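Local coordinates for Mll3558 protein (Mesorhizobium loti, PDB 3RD6) that is of unknown function but belongs to the AHA1 family and probably adopts the Bet v 1-like helix-grip fold, whose members often hold hydrophobic ligands, at residues 14-19 against 114-119; 10-15 against 133-138; 72-77 against 85-90. One frame throughout, in Å; residues are numbered along the deposited sequence.

Contact 1 of 3, residues 14-19 against 114-119; sequences RTYPQS and TRLTYT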
loop_
_atom_site.group_PDB
_atom_site.type_symbol
_atom_site.label_atom_id
_atom_site.label_comp_id
_atom_site.label_asym_id
_atom_site.label_seq_id
_atom_site.Cartn_x
_atom_site.Cartn_y
_atom_site.Cartn_z
ATOM N N ARG A 14 -0.342 -20.922 -5.790
ATOM C CA ARG A 14 -1.006 -22.058 -5.179
ATOM C C ARG A 14 -2.336 -22.266 -5.876
ATOM O O ARG A 14 -3.190 -21.379 -5.876
ATOM C CB ARG A 14 -1.236 -21.808 -3.687
ATOM C CG ARG A 14 -1.622 -23.064 -2.937
ATOM C CD ARG A 14 -1.766 -22.816 -1.450
ATOM N NE ARG A 14 -1.514 -24.029 -0.673
ATOM C CZ ARG A 14 -2.149 -25.183 -0.847
ATOM N NH1 ARG A 14 -3.086 -25.293 -1.782
ATOM N NH2 ARG A 14 -1.843 -26.227 -0.085
ATOM N N THR A 15 -2.511 -23.443 -6.470
ATOM C CA THR A 15 -3.741 -23.743 -7.181
ATOM C C THR A 15 -4.754 -24.453 -6.308
ATOM O O THR A 15 -4.396 -25.158 -5.363
ATOM C CB THR A 15 -3.459 -24.599 -8.409
ATOM O OG1 THR A 15 -2.446 -23.969 -9.203
ATOM C CG2 THR A 15 -4.728 -24.771 -9.235
ATOM N N TYR A 16 -6.024 -24.254 -6.638
ATOM C CA TYR A 16 -7.119 -24.852 -5.892
ATOM C C TYR A 16 -8.051 -25.551 -6.860
ATOM O O TYR A 16 -8.250 -25.081 -7.978
ATOM C CB TYR A 16 -7.887 -23.768 -5.128
ATOM C CG TYR A 16 -7.047 -23.046 -4.104
ATOM C CD1 TYR A 16 -6.856 -23.582 -2.835
ATOM C CD2 TYR A 16 -6.403 -21.849 -4.418
ATOM C CE1 TYR A 16 -6.045 -22.944 -1.900
ATOM C CE2 TYR A 16 -5.584 -21.204 -3.489
ATOM C CZ TYR A 16 -5.413 -21.757 -2.235
ATOM O OH TYR A 16 -4.611 -21.133 -1.315
ATOM N N PRO A 17 -8.640 -26.680 -6.441
ATOM C CA PRO A 17 -9.559 -27.431 -7.293
ATOM C C PRO A 17 -10.843 -26.628 -7.491
ATOM O O PRO A 17 -11.634 -26.907 -8.394
ATOM C CB PRO A 17 -9.786 -28.700 -6.498
ATOM C CG PRO A 17 -9.774 -28.200 -5.094
ATOM C CD PRO A 17 -8.574 -27.270 -5.095
ATOM N N GLN A 18 -11.046 -25.634 -6.630
ATOM C CA GLN A 18 -12.218 -24.776 -6.706
ATOM C C GLN A 18 -12.119 -23.795 -7.876
ATOM O O GLN A 18 -11.034 -23.528 -8.398
ATOM C CB GLN A 18 -12.386 -23.983 -5.407
ATOM C CG GLN A 18 -12.848 -24.785 -4.223
ATOM C CD GLN A 18 -11.917 -25.924 -3.890
ATOM O OE1 GLN A 18 -10.709 -25.740 -3.771
ATOM N NE2 GLN A 18 -12.479 -27.114 -3.735
ATOM N N SER A 19 -13.264 -23.261 -8.280
ATOM C CA SER A 19 -13.328 -22.290 -9.362
ATOM C C SER A 19 -13.044 -20.906 -8.770
ATOM O O SER A 19 -12.918 -20.764 -7.549
ATOM C CB SER A 19 -14.717 -22.312 -10.002
ATOM O OG SER A 19 -15.713 -21.974 -9.055
ATOM N N THR A 114 -8.526 -22.954 -9.972
ATOM C CA THR A 114 -8.196 -21.549 -9.799
ATOM C C THR A 114 -6.709 -21.292 -9.523
ATOM O O THR A 114 -6.102 -21.935 -8.659
ATOM C CB THR A 114 -9.026 -20.949 -8.664
ATOM O OG1 THR A 114 -8.763 -19.547 -8.573
ATOM C CG2 THR A 114 -8.674 -21.610 -7.355
ATOM N N ARG A 115 -6.128 -20.356 -10.271
ATOM C CA ARG A 115 -4.721 -20.007 -10.102
ATOM C C ARG A 115 -4.621 -18.775 -9.210
ATOM O O ARG A 115 -5.118 -17.700 -9.563
ATOM C CB ARG A 115 -4.076 -19.719 -11.459
ATOM C CG ARG A 115 -2.564 -19.532 -11.413
ATOM C CD ARG A 115 -1.858 -20.809 -11.012
ATOM N NE ARG A 115 -0.418 -20.618 -10.871
ATOM C CZ ARG A 115 0.381 -20.140 -11.822
ATOM N NH1 ARG A 115 -0.112 -19.790 -13.002
ATOM N NH2 ARG A 115 1.681 -20.008 -11.589
ATOM N N LEU A 116 -3.981 -18.931 -8.054
ATOM C CA LEU A 116 -3.849 -17.818 -7.122
ATOM C C LEU A 116 -2.423 -17.386 -6.915
ATOM O O LEU A 116 -1.624 -18.105 -6.327
ATOM C CB LEU A 116 -4.467 -18.167 -5.764
ATOM C CG LEU A 116 -4.317 -17.152 -4.623
ATOM C CD1 LEU A 116 -5.517 -17.229 -3.710
ATOM C CD2 LEU A 116 -3.048 -17.422 -3.842
ATOM N N THR A 117 -2.108 -16.202 -7.420
ATOM C CA THR A 117 -0.782 -15.638 -7.250
ATOM C C THR A 117 -0.940 -14.483 -6.264
ATOM O O THR A 117 -1.604 -13.481 -6.547
ATOM C CB THR A 117 -0.181 -15.168 -8.604
ATOM O OG1 THR A 117 1.025 -14.438 -8.362
ATOM C CG2 THR A 117 -1.160 -14.308 -9.363
ATOM N N TYR A 118 -0.349 -14.669 -5.086
ATOM C CA TYR A 118 -0.399 -13.706 -3.995
ATOM C C TYR A 118 0.949 -12.974 -3.933
ATOM O O TYR A 118 1.960 -13.562 -3.596
ATOM C CB TYR A 118 -0.677 -14.476 -2.698
ATOM C CG TYR A 118 -1.025 -13.666 -1.467
ATOM C CD1 TYR A 118 -2.341 -13.613 -0.991
ATOM C CD2 TYR A 118 -0.033 -13.018 -0.731
ATOM C CE1 TYR A 118 -2.665 -12.944 0.195
ATOM C CE2 TYR A 118 -0.343 -12.336 0.462
ATOM C CZ TYR A 118 -1.669 -12.306 0.916
ATOM O OH TYR A 118 -1.967 -11.625 2.075
ATOM N N THR A 119 0.955 -11.688 -4.270
ATOM C CA THR A 119 2.178 -10.883 -4.261
ATOM C C THR A 119 2.192 -9.822 -3.168
ATOM O O THR A 119 1.221 -9.084 -2.994
ATOM C CB THR A 119 2.373 -10.156 -5.608
ATOM O OG1 THR A 119 2.311 -11.100 -6.679
ATOM C CG2 THR A 119 3.726 -9.441 -5.632
#
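Arg14 with Leu116 and Tyr16 with Thr114 are the hydrogen-bonded pairs, and Thr15 with Arg115 the non-hydrogen-bonded pair, of two antiparallel strand segments whose axes run at 152°. Tyr16 and Thr114 exchange both backbone bonds: Tyr16 N to Thr114 O at 3.1 Å and Thr114 N to Tyr16 O at 2.9 Å. At the other pair, Arg14 N gives to Leu116 O at 3.1 Å, but the return bond from Leu116 N to Arg14 O is weak.

Tyr16 and Thr114 carry much of the side-chain contact. With CG anti to the carbonyl carbon (chi1 -62°), the tyrosine ring runs along strand 113-125 toward Leu116, one edge turned to it: CE2 is 4.0 Å from Leu116 CB, which sits in the ring plane. The methyl CG2 of Thr114 also approaches this edge and packs against Tyr16 CB, and with its CB it lies against Gln18 O. Threonine suits the place because its methyl props the aromatic chain. The phenol OH reaches past the sheet to Leu142 O of helix 131-148, so a polar end on a buried ring is satisfied. Val23 of helix 20-28 packs on Thr114 and Leu116, on this same face.

On the other face Thr15 and Arg115 touch more loosely, Thr15 OG1 lying 3.7 Å from the methylene Arg115 CD, a van der Waals contact. Arg115 bends at chi2 and has a long, weak ion pair with Glu13.

Beyond Tyr16 the chain turns to Ser19, the N-cap residue of helix 20-28. The faces thus differ by burial: Tyr16, Thr114 and Leu116 lie beneath helices 20-28 and 131-148, as expected of a helix-grip fold, with Arg14 leading off along Glu143 and Ala146, while Thr15 and Arg115 are more exposed.

Contact 2 of 3, residues 10-15 against 133-138; sequences FTIERT and GREEGT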
loop_
_atom_site.group_PDB
_atom_site.type_symbol
_atom_site.label_atom_id
_atom_site.label_comp_id
_atom_site.label_asym_id
_atom_site.label_seq_id
_atom_site.Cartn_x
_atom_site.Cartn_y
_atom_site.Cartn_z
ATOM N N PHE A 10 7.706 -10.619 -2.590
ATOM C CA PHE A 10 7.716 -12.068 -2.691
ATOM C C PHE A 10 6.416 -12.492 -3.333
ATOM O O PHE A 10 5.428 -11.745 -3.313
ATOM C CB PHE A 10 7.909 -12.728 -1.313
ATOM C CG PHE A 10 6.761 -12.546 -0.359
ATOM C CD1 PHE A 10 5.593 -13.275 -0.505
ATOM C CD2 PHE A 10 6.861 -11.671 0.705
ATOM C CE1 PHE A 10 4.538 -13.139 0.399
ATOM C CE2 PHE A 10 5.814 -11.531 1.606
ATOM C CZ PHE A 10 4.656 -12.266 1.450
ATOM N N THR A 11 6.420 -13.677 -3.928
ATOM C CA THR A 11 5.228 -14.185 -4.591
ATOM C C THR A 11 4.974 -15.643 -4.231
ATOM O O THR A 11 5.904 -16.418 -4.046
ATOM C CB THR A 11 5.368 -14.014 -6.103
ATOM O OG1 THR A 11 5.914 -12.711 -6.363
ATOM C CG2 THR A 11 4.012 -14.102 -6.784
ATOM N N ILE A 12 3.703 -16.001 -4.115
ATOM C CA ILE A 12 3.315 -17.351 -3.753
ATOM C C ILE A 12 2.216 -17.869 -4.675
ATOM O O ILE A 12 1.121 -17.321 -4.712
ATOM C CB ILE A 12 2.802 -17.386 -2.298
ATOM C CG1 ILE A 12 3.874 -16.818 -1.366
ATOM C CG2 ILE A 12 2.443 -18.800 -1.900
ATOM C CD1 ILE A 12 3.399 -16.590 0.050
ATOM N N GLU A 13 2.517 -18.915 -5.434
ATOM C CA GLU A 13 1.526 -19.504 -6.325
ATOM C C GLU A 13 0.959 -20.731 -5.642
ATOM O O GLU A 13 1.678 -21.476 -4.971
ATOM C CB GLU A 13 2.143 -19.911 -7.663
ATOM C CG GLU A 13 2.554 -18.748 -8.539
ATOM C CD GLU A 13 4.053 -18.696 -8.786
ATOM O OE1 GLU A 13 4.823 -18.641 -7.796
ATOM O OE2 GLU A 13 4.462 -18.709 -9.969
ATOM N N ARG A 14 -0.342 -20.922 -5.790
ATOM C CA ARG A 14 -1.006 -22.058 -5.179
ATOM C C ARG A 14 -2.336 -22.266 -5.876
ATOM O O ARG A 14 -3.190 -21.379 -5.876
ATOM C CB ARG A 14 -1.236 -21.808 -3.687
ATOM C CG ARG A 14 -1.622 -23.064 -2.937
ATOM C CD ARG A 14 -1.766 -22.816 -1.450
ATOM N NE ARG A 14 -1.514 -24.029 -0.673
ATOM C CZ ARG A 14 -2.149 -25.183 -0.847
ATOM N NH1 ARG A 14 -3.086 -25.293 -1.782
ATOM N NH2 ARG A 14 -1.843 -26.227 -0.085
ATOM N N THR A 15 -2.511 -23.443 -6.470
ATOM C CA THR A 15 -3.741 -23.743 -7.181
ATOM C C THR A 15 -4.754 -24.453 -6.308
ATOM O O THR A 15 -4.396 -25.158 -5.363
ATOM C CB THR A 15 -3.459 -24.599 -8.409
ATOM O OG1 THR A 15 -2.446 -23.969 -9.203
ATOM C CG2 THR A 15 -4.728 -24.771 -9.235
ATOM N N GLY A 133 9.733 -14.095 7.821
ATOM C CA GLY A 133 8.671 -14.584 8.685
ATOM C C GLY A 133 7.262 -14.323 8.163
ATOM O O GLY A 133 6.345 -15.120 8.401
ATOM N N ARG A 134 7.084 -13.215 7.444
ATOM C CA ARG A 134 5.783 -12.864 6.901
ATOM C C ARG A 134 5.421 -13.742 5.709
ATOM O O ARG A 134 4.260 -14.130 5.565
ATOM C CB ARG A 134 5.730 -11.388 6.497
ATOM C CG ARG A 134 4.306 -10.854 6.398
ATOM C CD ARG A 134 4.244 -9.418 5.890
ATOM N NE ARG A 134 4.955 -8.463 6.737
ATOM C CZ ARG A 134 4.721 -8.282 8.031
ATOM N NH1 ARG A 134 3.792 -8.993 8.639
ATOM N NH2 ARG A 134 5.416 -7.387 8.715
ATOM N N GLU A 135 6.384 -14.077 4.853
ATOM C CA GLU A 135 6.042 -14.942 3.726
ATOM C C GLU A 135 5.709 -16.331 4.266
ATOM O O GLU A 135 4.826 -17.011 3.742
ATOM C CB GLU A 135 7.190 -15.078 2.731
ATOM C CG GLU A 135 6.750 -15.837 1.478
ATOM C CD GLU A 135 7.909 -16.374 0.654
ATOM O OE1 GLU A 135 8.940 -15.666 0.506
ATOM O OE2 GLU A 135 7.770 -17.513 0.144
ATOM N N GLU A 136 6.424 -16.742 5.314
ATOM C CA GLU A 136 6.219 -18.042 5.930
ATOM C C GLU A 136 4.773 -18.183 6.385
ATOM O O GLU A 136 4.124 -19.194 6.116
ATOM C CB GLU A 136 7.161 -18.197 7.123
ATOM C CG GLU A 136 7.328 -19.631 7.622
ATOM C CD GLU A 136 8.386 -19.750 8.709
ATOM O OE1 GLU A 136 9.543 -19.334 8.474
ATOM O OE2 GLU A 136 8.059 -20.268 9.797
ATOM N N GLY A 137 4.271 -17.159 7.069
ATOM C CA GLY A 137 2.906 -17.188 7.561
ATOM C C GLY A 137 1.855 -17.171 6.468
ATOM O O GLY A 137 0.882 -17.934 6.523
ATOM N N THR A 138 2.034 -16.294 5.482
ATOM C CA THR A 138 1.083 -16.195 4.380
ATOM C C THR A 138 1.007 -17.533 3.632
ATOM O O THR A 138 -0.065 -17.966 3.204
ATOM C CB THR A 138 1.488 -15.068 3.404
ATOM O OG1 THR A 138 1.414 -13.807 4.087
ATOM C CG2 THR A 138 0.553 -15.041 2.192
HETATM O O HOH W 1 9.038 -15.101 -2.919
#
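Phe10 and Glu135 meet by a CH-pi contact, the aliphatic part of the glutamate lying over one face of the ring. Glu135 CG stands 3.7 Å from the centroid of the Phe10 ring, 22° off the ring normal and offset toward the rim. The two side chains slide past each other in opposite directions, and the carboxylate plane is turned 24° from the ring. Glutamate suits this border position because its methylenes can pack on the aromatic ring while its carboxylate carries on to polar partners.

Aliphatic packing continues one turn along the helix. Ile12 CD1 fits against both helix residues, 3.7 Å from Glu135 CG and 3.9 Å from Thr138 CG2. Thr138 can offer this methyl because CG2 is anti to the backbone N, which leaves OG1 beside that nitrogen (chi1 -64°). There the hydroxyl gives a hydrogen bond of 3.2 Å to Arg134 O, which Thr138 N reaches from the opposite face of the carbonyl plane.

The polar links are indirect or within the helix. A water accepts from Thr11 N and gives a weak bond to Glu135 OE1, while OE2 forms a salt bridge with Arg139 in the next turn of the helix. An alanine for Phe10 removes the ring, and Glu135 CG would probably lose its CH-pi partner, leaving a gap there and Glu135 held by Ile12 and Arg139.

Helix 131-148, the long C-terminal helix of a Bet v 1-like fold, therefore lies on strand 5-16 without any direct hydrogen bond between these segments: hydrocarbon joins them, and charge and water stay at the margin.

Contact 3 of 3, residues 72-77 against 85-90; sequences LDAQFQ and IVFSYR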
loop_
_atom_site.group_PDB
_atom_site.type_symbol
_atom_site.label_atom_id
_atom_site.label_comp_id
_atom_site.label_asym_id
_atom_site.label_seq_id
_atom_site.Cartn_x
_atom_site.Cartn_y
_atom_site.Cartn_z
ATOM N N LEU A 72 -3.192 -5.016 12.786
ATOM C CA LEU A 72 -3.035 -4.930 11.343
ATOM C C LEU A 72 -4.114 -4.012 10.784
ATOM O O LEU A 72 -5.283 -4.278 10.940
ATOM C CB LEU A 72 -3.152 -6.333 10.750
ATOM C CG LEU A 72 -3.015 -6.585 9.248
ATOM C CD1 LEU A 72 -2.778 -8.075 9.049
ATOM C CD2 LEU A 72 -4.262 -6.130 8.483
ATOM N N ASP A 73 -3.704 -2.915 10.157
ATOM C CA ASP A 73 -4.630 -1.951 9.558
ATOM C C ASP A 73 -4.464 -2.011 8.050
ATOM O O ASP A 73 -3.374 -1.768 7.542
ATOM C CB ASP A 73 -4.315 -0.517 10.007
ATOM C CG ASP A 73 -4.934 -0.150 11.340
ATOM O OD1 ASP A 73 -6.112 0.258 11.368
ATOM O OD2 ASP A 73 -4.229 -0.257 12.360
ATOM N N ALA A 74 -5.543 -2.312 7.336
ATOM C CA ALA A 74 -5.497 -2.396 5.891
ATOM C C ALA A 74 -6.600 -1.588 5.207
ATOM O O ALA A 74 -7.628 -1.331 5.794
ATOM C CB ALA A 74 -5.587 -3.858 5.466
ATOM N N GLN A 75 -6.366 -1.177 3.963
ATOM C CA GLN A 75 -7.373 -0.448 3.188
ATOM C C GLN A 75 -7.423 -1.020 1.776
ATOM O O GLN A 75 -6.385 -1.228 1.163
ATOM C CB GLN A 75 -7.058 1.042 3.100
ATOM C CG GLN A 75 -8.312 1.868 2.792
ATOM C CD GLN A 75 -8.035 3.299 2.343
ATOM O OE1 GLN A 75 -7.510 3.535 1.248
ATOM N NE2 GLN A 75 -8.403 4.267 3.193
ATOM N N PHE A 76 -8.622 -1.288 1.267
ATOM C CA PHE A 76 -8.755 -1.851 -0.065
ATOM C C PHE A 76 -8.511 -0.783 -1.102
ATOM O O PHE A 76 -9.052 0.309 -1.015
ATOM C CB PHE A 76 -10.135 -2.530 -0.223
ATOM C CG PHE A 76 -10.252 -3.787 0.552
ATOM C CD1 PHE A 76 -9.551 -4.914 0.151
ATOM C CD2 PHE A 76 -10.939 -3.817 1.751
ATOM C CE1 PHE A 76 -9.521 -6.058 0.943
ATOM C CE2 PHE A 76 -10.915 -4.963 2.560
ATOM C CZ PHE A 76 -10.208 -6.077 2.167
ATOM N N GLN A 77 -7.669 -1.115 -2.074
ATOM C CA GLN A 77 -7.286 -0.183 -3.140
ATOM C C GLN A 77 -7.951 -0.494 -4.476
ATOM O O GLN A 77 -8.158 0.394 -5.312
ATOM C CB GLN A 77 -5.747 -0.197 -3.367
ATOM C CG GLN A 77 -4.862 0.118 -2.163
ATOM C CD GLN A 77 -5.052 1.514 -1.637
ATOM O OE1 GLN A 77 -5.170 2.463 -2.413
ATOM N NE2 GLN A 77 -5.060 1.659 -0.310
ATOM N N ILE A 85 -7.620 -8.686 -6.132
ATOM C CA ILE A 85 -7.805 -7.971 -4.880
ATOM C C ILE A 85 -6.510 -7.258 -4.518
ATOM O O ILE A 85 -5.452 -7.882 -4.429
ATOM C CB ILE A 85 -8.212 -8.922 -3.728
ATOM C CG1 ILE A 85 -9.526 -9.633 -4.082
ATOM C CG2 ILE A 85 -8.339 -8.129 -2.419
ATOM C CD1 ILE A 85 -10.078 -10.521 -2.995
ATOM N N VAL A 86 -6.601 -5.942 -4.340
ATOM C CA VAL A 86 -5.435 -5.154 -3.976
ATOM C C VAL A 86 -5.699 -4.293 -2.755
ATOM O O VAL A 86 -6.671 -3.546 -2.686
ATOM C CB VAL A 86 -4.971 -4.218 -5.122
ATOM C CG1 VAL A 86 -3.751 -3.431 -4.680
ATOM C CG2 VAL A 86 -4.643 -5.020 -6.393
ATOM N N PHE A 87 -4.821 -4.425 -1.777
ATOM C CA PHE A 87 -4.928 -3.643 -0.566
ATOM C C PHE A 87 -3.531 -3.395 -0.004
ATOM O O PHE A 87 -2.594 -4.143 -0.250
ATOM C CB PHE A 87 -5.806 -4.347 0.490
ATOM C CG PHE A 87 -5.209 -5.624 1.044
ATOM C CD1 PHE A 87 -5.474 -6.843 0.458
ATOM C CD2 PHE A 87 -4.407 -5.600 2.188
ATOM C CE1 PHE A 87 -4.954 -8.003 1.001
ATOM C CE2 PHE A 87 -3.885 -6.770 2.737
ATOM C CZ PHE A 87 -4.161 -7.963 2.145
ATOM N N SER A 88 -3.410 -2.304 0.726
ATOM C CA SER A 88 -2.181 -1.919 1.383
ATOM C C SER A 88 -2.504 -2.171 2.848
ATOM O O SER A 88 -3.672 -2.335 3.209
ATOM C CB SER A 88 -1.915 -0.428 1.183
ATOM O OG SER A 88 -2.957 0.365 1.731
ATOM N N TYR A 89 -1.483 -2.207 3.688
ATOM C CA TYR A 89 -1.718 -2.423 5.104
ATOM C C TYR A 89 -0.459 -2.170 5.872
ATOM O O TYR A 89 0.618 -2.140 5.309
ATOM C CB TYR A 89 -2.235 -3.846 5.377
ATOM C CG TYR A 89 -1.195 -4.936 5.362
ATOM C CD1 TYR A 89 -0.512 -5.284 6.523
ATOM C CD2 TYR A 89 -0.897 -5.628 4.191
ATOM C CE1 TYR A 89 0.439 -6.296 6.518
ATOM C CE2 TYR A 89 0.053 -6.640 4.181
ATOM C CZ TYR A 89 0.719 -6.967 5.347
ATOM O OH TYR A 89 1.674 -7.956 5.371
ATOM N N ARG A 90 -0.613 -1.935 7.163
ATOM C CA ARG A 90 0.523 -1.707 8.040
ATOM C C ARG A 90 0.308 -2.593 9.255
ATOM O O ARG A 90 -0.819 -2.816 9.696
ATOM C CB ARG A 90 0.621 -0.245 8.460
ATOM C CG ARG A 90 -0.571 0.274 9.226
ATOM C CD ARG A 90 -0.307 1.704 9.656
ATOM N NE ARG A 90 -1.468 2.369 10.229
ATOM C CZ ARG A 90 -2.603 2.589 9.591
ATOM N NH1 ARG A 90 -2.755 2.196 8.341
ATOM N NH2 ARG A 90 -3.579 3.213 10.212
#
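Arg90 folds back over Asp73: its CG lies between the backbone N and the carbonyl carbon (chi1 61°), and the chain then runs extended to NE. This lays one face of the guanidinium over Asp73 CB, which is 3.5 Å from Arg90 NH1, with the carboxylate plane only 13° from the guanidinium plane. The groups are stacked rather than salt-bridged, since no N-H points at Asp73 OD1, 4.1 Å from Arg90 NH2. Opposite charges would probably still favour the pairing, although Asp73 has its true salt bridge with Arg71. Arg90 NH1 instead binds Gln77 OE1 of the second subunit.

The same face bears Gln77, bent at chi2 so that NE2 turns back to Ser88 OG in a weak bond of 3.2 Å. Ser88 OG also makes a weak bond to Ser88 of the second subunit, where a small hydroxyl probably lets the subunits come close while longer glutamines and arginine bond across.

Strands 70-80 and 84-93 form a beta hairpin in the antiparallel sheet. Arg90 N to Asp73 O (2.8 Å) and Gln77 N to Val86 O (2.7 Å) are among the backbone bonds that join them.

Ala74, Phe76, Phe87 and Tyr89 occupy the other face. The side chains of Phe76 and Phe87 lie side by side, pointing the same way, their rings oblique at 65°, with Phe76 CD1 3.8 Å from Phe87 CB. Ala74, small enough to sit between larger neighbours, touches Phe87 CD2 (3.9 Å) and the CB of Tyr89. Leu72 CG packs against Tyr89 CD1, while Tyr89 OH extends to Glu120 on strand 113-125.

Contacts 1 and 2 share strand 5-16, an outermost strand of the sheet within the chain: contact 1 joins it to strand 113-125, contact 2 to the helix that follows that strand. They adjoin where Tyr118 O meets Ile12 N and the ring of Tyr118 packs on Thr138. Contact 3 lies nearer the chain's centre, about 17 Å centre to centre from contact 2, and Tyr89 approaches Arg134 between them. All three are partly buried. Contacts 1 and 3 combine backbone pairing with sheet faces of unlike character, whereas contact 2 has only side-chain packing and a water link. The polar face of contact 3 bonds to the second subunit; the Thr15 face of contact 1 is more exposed.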